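Pyruvate carboxylase n-terminal domain (Aquifex aeolicus, PDB 1ULZ) is the biotin carboxylase part of a pyruvate carboxylase, a member of the ATP-grasp superfamily. Local coordinates at residues A[206-211]-A[225-230]; A[234-239]-A[293-298]. The protein carries 1 engineered substitution. All blocks are in the same frame, centred on the assembly; numbering follows the deposited sequence.

Interaction 1 of 2, residues A[206-211]-A[225-230]; sequences KHIEYQ and ERDCSI
The antiparallel hairpin of strands 206-214 and 220-232, in the middle of the large antiparallel sheet, within its ATP-grasp part, brings Glu209 and Arg226 together as a hydrogen-bonded pair. Their backbones exchange two bonds, Glu209 N to Arg226 O and Arg226 N to Glu209 O, and their side chains meet on the same face. The guanidinium grips side-on: NE reaches the anti lone pair of Glu209 OE1 at 3.0 Å, while NH2 comes to that oxygen from above the carboxylate plane, the two planes standing 83° apart. End-on, NH1 and NH2 share Gln211 OE1, with NH1 on a lone pair at 2.9 Å. These bonds, with Ser299 OG also on NH1, fix the rotation of the guanidinium. Glu209 OE2 takes a nearly straight bond from His207 NE2 (2.7 Å, 174°), and Cys228 CB lies obliquely to that imidazole, 3.3 Å from CD2.

On the face carrying Ile208 and Tyr210, Glu225 CB sits over the tyrosine ring in a CH-pi contact, 3.9 Å from its centroid. Lys206 NZ, bound also by Phe435 O, makes a salt bridge 2.8 Å long to the syn lone pair of Asp227 OD1. With CG swung anti to the backbone N (chi1 -179°), the Asp227 carboxylate turns OD1 to Lys206 and OD2 to Ser229 OG and N, the latter bond making an Asx turn. Ser229 OG in turn accepts from His207 N at 2.9 Å, where a backbone carbonyl would serve in a regular ladder. The paired strands, with strand 269-277 bonded along the other edge of 206-211, form part of the antiparallel sheet characteristic of an ATP-grasp fold.

Interaction 2 of 2, residues A[234-239]-A[293-298]; sequences NQKLVE and QVEHPV
A buried, largely polar side-chain contact joins strand 235-241 of the large antiparallel sheet to the turn that leads into helix 296-303. Lys236 and Glu295 carry it. The lysine chain runs extended beyond CG and crosses the glutamate at about a right angle, so that NZ reaches the syn lone pair of Glu295 OE1 in a salt bridge of 2.7 Å. Water 1 doubles the link: it accepts from Lys236 NZ at 2.6 Å and donates to Glu295 OE2 at 2.7 Å, so OE1 is tied to the ammonium directly and OE2 through the water.

Residues 293 to 296 form a type I beta turn, which places Glu295 beside the sheet just ahead of the helix. Gln293 O accepts from both His296 N and His296 ND1; the imidazole bond is 2.8 Å long and arrives almost straight on the carbonyl, while the other ring nitrogen, NE2, is hydrogen-bonded to Arg16 NE. Gln293 OE1 is held by Asn289 ND2.

Further along the strand, the Glu239 carboxylate packs on the methylene part of Glu295, with CD 3.4 Å from Glu295 CB; a chi2 of 104° turns it across that chain. The two carboxylates are stacked, their planes 22° apart, and Glu239 OE1 lies 4.3 Å from Glu295 OE2. Arg337 of strand 332-339 probably offsets this like-charge pair, since its NE bridges to Glu239 OE1 and its NH2 to Glu295 OE2. At the start of the helix, Val298 CG1 rests 3.8 Å from Glu239 O.

Following the chain from the N terminus, interaction 1 closes first, folding 225-230 back on 206-211 across 13 intervening residues, eight of them in the continuing strands. A short turn then leads into strand 235-241, the next strand of the same sheet, and the chain passes through helix 248-264 and strands 269-277 and 283-289 before 293-298 returns to close interaction 2. The two loops are therefore in series, neither nested nor crossing, yet their centres lie about 9 Å apart and they touch. Ile230 and Leu237 join the neighbouring strands by a backbone bond; Gln293 NE2 probably makes a weak hydrogen bond to Glu209 OE1, and Val298 CG2 packs on Arg226 CD. Together they tie three adjacent strands to helix 296-303.

Interaction 1 of 2, residues A[206-211]-A[225-230]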
loop_
_atom_site.group_PDB
_atom_site.type_symbol
_atom_site.label_atom_id
_atom_site.label_comp_id
_atom_site.label_asym_id
_atom_site.label_seq_id
_atom_site.Cartn_x
_atom_site.Cartn_y
_atom_site.Cartn_z
ATOM N N LYS A 206 -13.775 -10.960 -23.575
ATOM C CA LYS A 206 -13.100 -10.394 -22.423
ATOM C C LYS A 206 -11.743 -11.079 -22.424
ATOM O O LYS A 206 -11.615 -12.223 -22.871
ATOM C CB LYS A 206 -13.824 -10.741 -21.125
ATOM C CG LYS A 206 -14.697 -9.645 -20.556
ATOM C CD LYS A 206 -15.365 -10.119 -19.270
ATOM C CE LYS A 206 -16.224 -9.038 -18.633
ATOM N NZ LYS A 206 -15.412 -7.852 -18.247
ATOM N N HIS A 207 -10.727 -10.372 -21.950
ATOM C CA HIS A 207 -9.391 -10.934 -21.852
ATOM C C HIS A 207 -9.265 -11.371 -20.397
ATOM O O HIS A 207 -9.200 -10.530 -19.498
ATOM C CB HIS A 207 -8.344 -9.867 -22.181
ATOM C CG HIS A 207 -6.945 -10.257 -21.820
ATOM N ND1 HIS A 207 -5.992 -10.570 -22.764
ATOM C CD2 HIS A 207 -6.336 -10.386 -20.616
ATOM C CE1 HIS A 207 -4.857 -10.877 -22.159
ATOM N NE2 HIS A 207 -5.039 -10.774 -20.855
ATOM N N ILE A 208 -9.270 -12.680 -20.163
ATOM C CA ILE A 208 -9.151 -13.223 -18.811
ATOM C C ILE A 208 -7.849 -14.022 -18.766
ATOM O O ILE A 208 -7.610 -14.871 -19.628
ATOM C CB ILE A 208 -10.321 -14.177 -18.474
ATOM C CG1 ILE A 208 -11.667 -13.452 -18.594
ATOM C CG2 ILE A 208 -10.127 -14.749 -17.075
ATOM C CD1 ILE A 208 -11.927 -12.412 -17.528
ATOM N N GLU A 209 -7.008 -13.763 -17.768
ATOM C CA GLU A 209 -5.739 -14.467 -17.683
ATOM C C GLU A 209 -5.429 -15.005 -16.297
ATOM O O GLU A 209 -5.701 -14.355 -15.281
ATOM C CB GLU A 209 -4.604 -13.554 -18.160
ATOM C CG GLU A 209 -4.282 -12.391 -17.235
ATOM C CD GLU A 209 -3.229 -11.453 -17.811
ATOM O OE1 GLU A 209 -2.550 -10.767 -17.015
ATOM O OE2 GLU A 209 -3.083 -11.393 -19.054
ATOM N N TYR A 210 -4.853 -16.203 -16.264
ATOM C CA TYR A 210 -4.497 -16.845 -15.011
ATOM C C TYR A 210 -3.025 -16.703 -14.645
ATOM O O TYR A 210 -2.134 -16.840 -15.495
ATOM C CB TYR A 210 -4.861 -18.335 -15.050
ATOM C CG TYR A 210 -6.249 -18.649 -14.541
ATOM C CD1 TYR A 210 -7.372 -18.491 -15.354
ATOM C CD2 TYR A 210 -6.440 -19.075 -13.233
ATOM C CE1 TYR A 210 -8.644 -18.747 -14.871
ATOM C CE2 TYR A 210 -7.705 -19.333 -12.739
ATOM C CZ TYR A 210 -8.806 -19.168 -13.557
ATOM O OH TYR A 210 -10.062 -19.421 -13.050
ATOM N N GLN A 211 -2.779 -16.436 -13.367
ATOM C CA GLN A 211 -1.422 -16.307 -12.855
ATOM C C GLN A 211 -0.955 -17.688 -12.394
ATOM O O GLN A 211 -1.629 -18.351 -11.605
ATOM C CB GLN A 211 -1.382 -15.337 -11.671
ATOM C CG GLN A 211 -0.007 -15.193 -11.032
ATOM C CD GLN A 211 1.040 -14.670 -11.997
ATOM O OE1 GLN A 211 0.915 -13.565 -12.523
ATOM N NE2 GLN A 211 2.079 -15.466 -12.238
ATOM N N GLU A 225 -7.351 -15.318 -11.496
ATOM C CA GLU A 225 -7.312 -14.663 -12.795
ATOM C C GLU A 225 -7.344 -13.142 -12.722
ATOM O O GLU A 225 -7.578 -12.547 -11.665
ATOM C CB GLU A 225 -8.490 -15.132 -13.658
ATOM C CG GLU A 225 -9.815 -14.399 -13.377
ATOM C CD GLU A 225 -10.470 -14.781 -12.052
ATOM O OE1 GLU A 225 -9.841 -15.486 -11.235
ATOM O OE2 GLU A 225 -11.625 -14.368 -11.821
ATOM N N ARG A 226 -7.112 -12.530 -13.877
ATOM C CA ARG A 226 -7.132 -11.085 -14.026
ATOM C C ARG A 226 -7.924 -10.753 -15.292
ATOM O O ARG A 226 -7.822 -11.454 -16.301
ATOM C CB ARG A 226 -5.704 -10.538 -14.155
ATOM C CG ARG A 226 -4.848 -10.715 -12.902
ATOM C CD ARG A 226 -3.473 -10.072 -13.065
ATOM N NE ARG A 226 -2.630 -10.772 -14.029
ATOM C CZ ARG A 226 -1.652 -11.611 -13.699
ATOM N NH1 ARG A 226 -1.389 -11.859 -12.421
ATOM N NH2 ARG A 226 -0.930 -12.193 -14.650
ATOM N N ASP A 227 -8.730 -9.702 -15.224
ATOM C CA ASP A 227 -9.508 -9.255 -16.376
ATOM C C ASP A 227 -8.803 -8.018 -16.917
ATOM O O ASP A 227 -8.803 -6.965 -16.280
ATOM C CB ASP A 227 -10.939 -8.916 -15.955
ATOM C CG ASP A 227 -11.798 -8.461 -17.118
ATOM O OD1 ASP A 227 -13.028 -8.671 -17.058
ATOM O OD2 ASP A 227 -11.249 -7.889 -18.085
ATOM N N CYS A 228 -8.188 -8.156 -18.086
ATOM C CA CYS A 228 -7.453 -7.061 -18.709
ATOM C C CYS A 228 -8.102 -6.652 -20.030
ATOM O O CYS A 228 -7.416 -6.287 -20.987
ATOM C CB CYS A 228 -6.008 -7.500 -18.961
ATOM S SG CYS A 228 -5.281 -8.444 -17.582
ATOM N N SER A 229 -9.430 -6.711 -20.065
ATOM C CA SER A 229 -10.191 -6.378 -21.268
ATOM C C SER A 229 -10.017 -4.945 -21.765
ATOM O O SER A 229 -10.045 -4.697 -22.973
ATOM C CB SER A 229 -11.682 -6.632 -21.035
ATOM O OG SER A 229 -11.922 -7.989 -20.720
ATOM N N ILE A 230 -9.841 -4.005 -20.841
ATOM C CA ILE A 230 -9.705 -2.604 -21.221
ATOM C C ILE A 230 -8.350 -2.245 -21.801
ATOM O O ILE A 230 -7.408 -1.914 -21.082
ATOM C CB ILE A 230 -10.035 -1.693 -20.030
ATOM C CG1 ILE A 230 -11.481 -1.964 -19.592
ATOM C CG2 ILE A 230 -9.857 -0.228 -20.423
ATOM C CD1 ILE A 230 -11.845 -1.379 -18.269
#

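Interaction 2 of 2, residues A[234-239]-A[293-298]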
loop_
_atom_site.group_PDB
_atom_site.type_symbol
_atom_site.label_atom_id
_atom_site.label_comp_id
_atom_site.label_asym_id
_atom_site.label_seq_id
_atom_site.Cartn_x
_atom_site.Cartn_y
_atom_site.Cartn_z
ATOM N N ASN A 234 -4.642 -2.940 -28.520
ATOM C CA ASN A 234 -4.220 -4.148 -27.836
ATOM C C ASN A 234 -3.220 -3.828 -26.731
ATOM O O ASN A 234 -2.514 -4.714 -26.246
ATOM C CB ASN A 234 -3.615 -5.126 -28.838
ATOM C CG ASN A 234 -4.670 -5.809 -29.680
ATOM O OD1 ASN A 234 -5.458 -5.146 -30.379
ATOM N ND2 ASN A 234 -4.703 -7.141 -29.618
ATOM N N GLN A 235 -3.170 -2.556 -26.341
ATOM C CA GLN A 235 -2.283 -2.102 -25.272
ATOM C C GLN A 235 -3.120 -1.974 -24.001
ATOM O O GLN A 235 -4.122 -1.249 -23.974
ATOM C CB GLN A 235 -1.675 -0.750 -25.634
ATOM C CG GLN A 235 -0.700 -0.804 -26.801
ATOM C CD GLN A 235 0.657 -1.366 -26.400
ATOM O OE1 GLN A 235 1.544 -1.530 -27.242
ATOM N NE2 GLN A 235 0.828 -1.658 -25.106
ATOM N N LYS A 236 -2.716 -2.688 -22.956
ATOM C CA LYS A 236 -3.442 -2.671 -21.691
ATOM C C LYS A 236 -3.422 -1.288 -21.039
ATOM O O LYS A 236 -2.426 -0.565 -21.117
ATOM C CB LYS A 236 -2.859 -3.740 -20.756
ATOM C CG LYS A 236 -3.184 -5.164 -21.209
ATOM C CD LYS A 236 -2.202 -6.187 -20.657
ATOM C CE LYS A 236 -2.613 -7.601 -21.041
ATOM N NZ LYS A 236 -1.609 -8.626 -20.615
ATOM N N LEU A 237 -4.539 -0.922 -20.414
ATOM C CA LEU A 237 -4.673 0.378 -19.757
ATOM C C LEU A 237 -5.180 0.194 -18.332
ATOM O O LEU A 237 -4.712 0.853 -17.404
ATOM C CB LEU A 237 -5.647 1.255 -20.548
ATOM C CG LEU A 237 -5.819 2.726 -20.162
ATOM C CD1 LEU A 237 -4.492 3.476 -20.282
ATOM C CD2 LEU A 237 -6.860 3.353 -21.094
ATOM N N VAL A 238 -6.143 -0.704 -18.164
ATOM C CA VAL A 238 -6.700 -0.983 -16.849
ATOM C C VAL A 238 -6.855 -2.488 -16.671
ATOM O O VAL A 238 -7.347 -3.176 -17.567
ATOM C CB VAL A 238 -8.083 -0.318 -16.664
ATOM C CG1 VAL A 238 -8.662 -0.695 -15.313
ATOM C CG2 VAL A 238 -7.955 1.195 -16.778
ATOM N N GLU A 239 -6.423 -2.993 -15.518
ATOM C CA GLU A 239 -6.519 -4.417 -15.206
ATOM C C GLU A 239 -7.105 -4.616 -13.808
ATOM O O GLU A 239 -6.862 -3.813 -12.911
ATOM C CB GLU A 239 -5.137 -5.073 -15.264
ATOM C CG GLU A 239 -4.373 -4.851 -16.559
ATOM C CD GLU A 239 -3.257 -3.831 -16.421
ATOM O OE1 GLU A 239 -2.519 -3.631 -17.404
ATOM O OE2 GLU A 239 -3.108 -3.228 -15.336
ATOM N N GLN A 293 4.364 -10.885 -15.142
ATOM C CA GLN A 293 3.423 -10.052 -15.887
ATOM C C GLN A 293 3.501 -8.595 -15.441
ATOM O O GLN A 293 3.732 -8.311 -14.263
ATOM C CB GLN A 293 1.995 -10.553 -15.681
ATOM C CG GLN A 293 1.037 -10.073 -16.745
ATOM C CD GLN A 293 1.000 -11.007 -17.938
ATOM O OE1 GLN A 293 2.010 -11.625 -18.292
ATOM N NE2 GLN A 293 -0.164 -11.110 -18.569
ATOM N N VAL A 294 3.301 -7.673 -16.377
ATOM C CA VAL A 294 3.334 -6.257 -16.040
ATOM C C VAL A 294 2.319 -5.982 -14.938
ATOM O O VAL A 294 2.629 -5.324 -13.944
ATOM C CB VAL A 294 2.970 -5.356 -17.246
ATOM C CG1 VAL A 294 2.985 -3.892 -16.818
ATOM C CG2 VAL A 294 3.947 -5.578 -18.389
ATOM N N GLU A 295 1.111 -6.506 -15.113
ATOM C CA GLU A 295 0.042 -6.284 -14.151
ATOM C C GLU A 295 -0.038 -7.258 -12.970
ATOM O O GLU A 295 -1.096 -7.415 -12.362
ATOM C CB GLU A 295 -1.314 -6.229 -14.880
ATOM C CG GLU A 295 -1.696 -7.465 -15.705
ATOM C CD GLU A 295 -1.136 -7.462 -17.133
ATOM O OE1 GLU A 295 -1.868 -7.885 -18.050
ATOM O OE2 GLU A 295 0.021 -7.052 -17.350
ATOM N N HIS A 296 1.077 -7.892 -12.624
ATOM C CA HIS A 296 1.080 -8.833 -11.503
ATOM C C HIS A 296 0.613 -8.264 -10.158
ATOM O O HIS A 296 0.051 -8.994 -9.339
ATOM C CB HIS A 296 2.470 -9.456 -11.311
ATOM C CG HIS A 296 3.500 -8.508 -10.774
ATOM N ND1 HIS A 296 4.275 -7.706 -11.584
ATOM C CD2 HIS A 296 3.900 -8.255 -9.503
ATOM C CE1 HIS A 296 5.109 -7.003 -10.837
ATOM N NE2 HIS A 296 4.902 -7.318 -9.571
ATOM N N PRO A 297 0.833 -6.960 -9.908
ATOM C CA PRO A 297 0.406 -6.384 -8.628
ATOM C C PRO A 297 -1.049 -6.591 -8.196
ATOM O O PRO A 297 -1.302 -6.754 -7.005
ATOM C CB PRO A 297 0.758 -4.904 -8.779
ATOM C CG PRO A 297 1.982 -4.948 -9.621
ATOM C CD PRO A 297 1.595 -5.967 -10.686
ATOM N N VAL A 298 -2.006 -6.584 -9.125
ATOM C CA VAL A 298 -3.401 -6.762 -8.704
ATOM C C VAL A 298 -3.642 -8.135 -8.103
ATOM O O VAL A 298 -4.414 -8.272 -7.158
ATOM C CB VAL A 298 -4.424 -6.523 -9.853
ATOM C CG1 VAL A 298 -4.429 -5.046 -10.242
ATOM C CG2 VAL A 298 -4.106 -7.407 -11.050
HETATM O O HOH W 1 0.562 -7.314 -19.961
#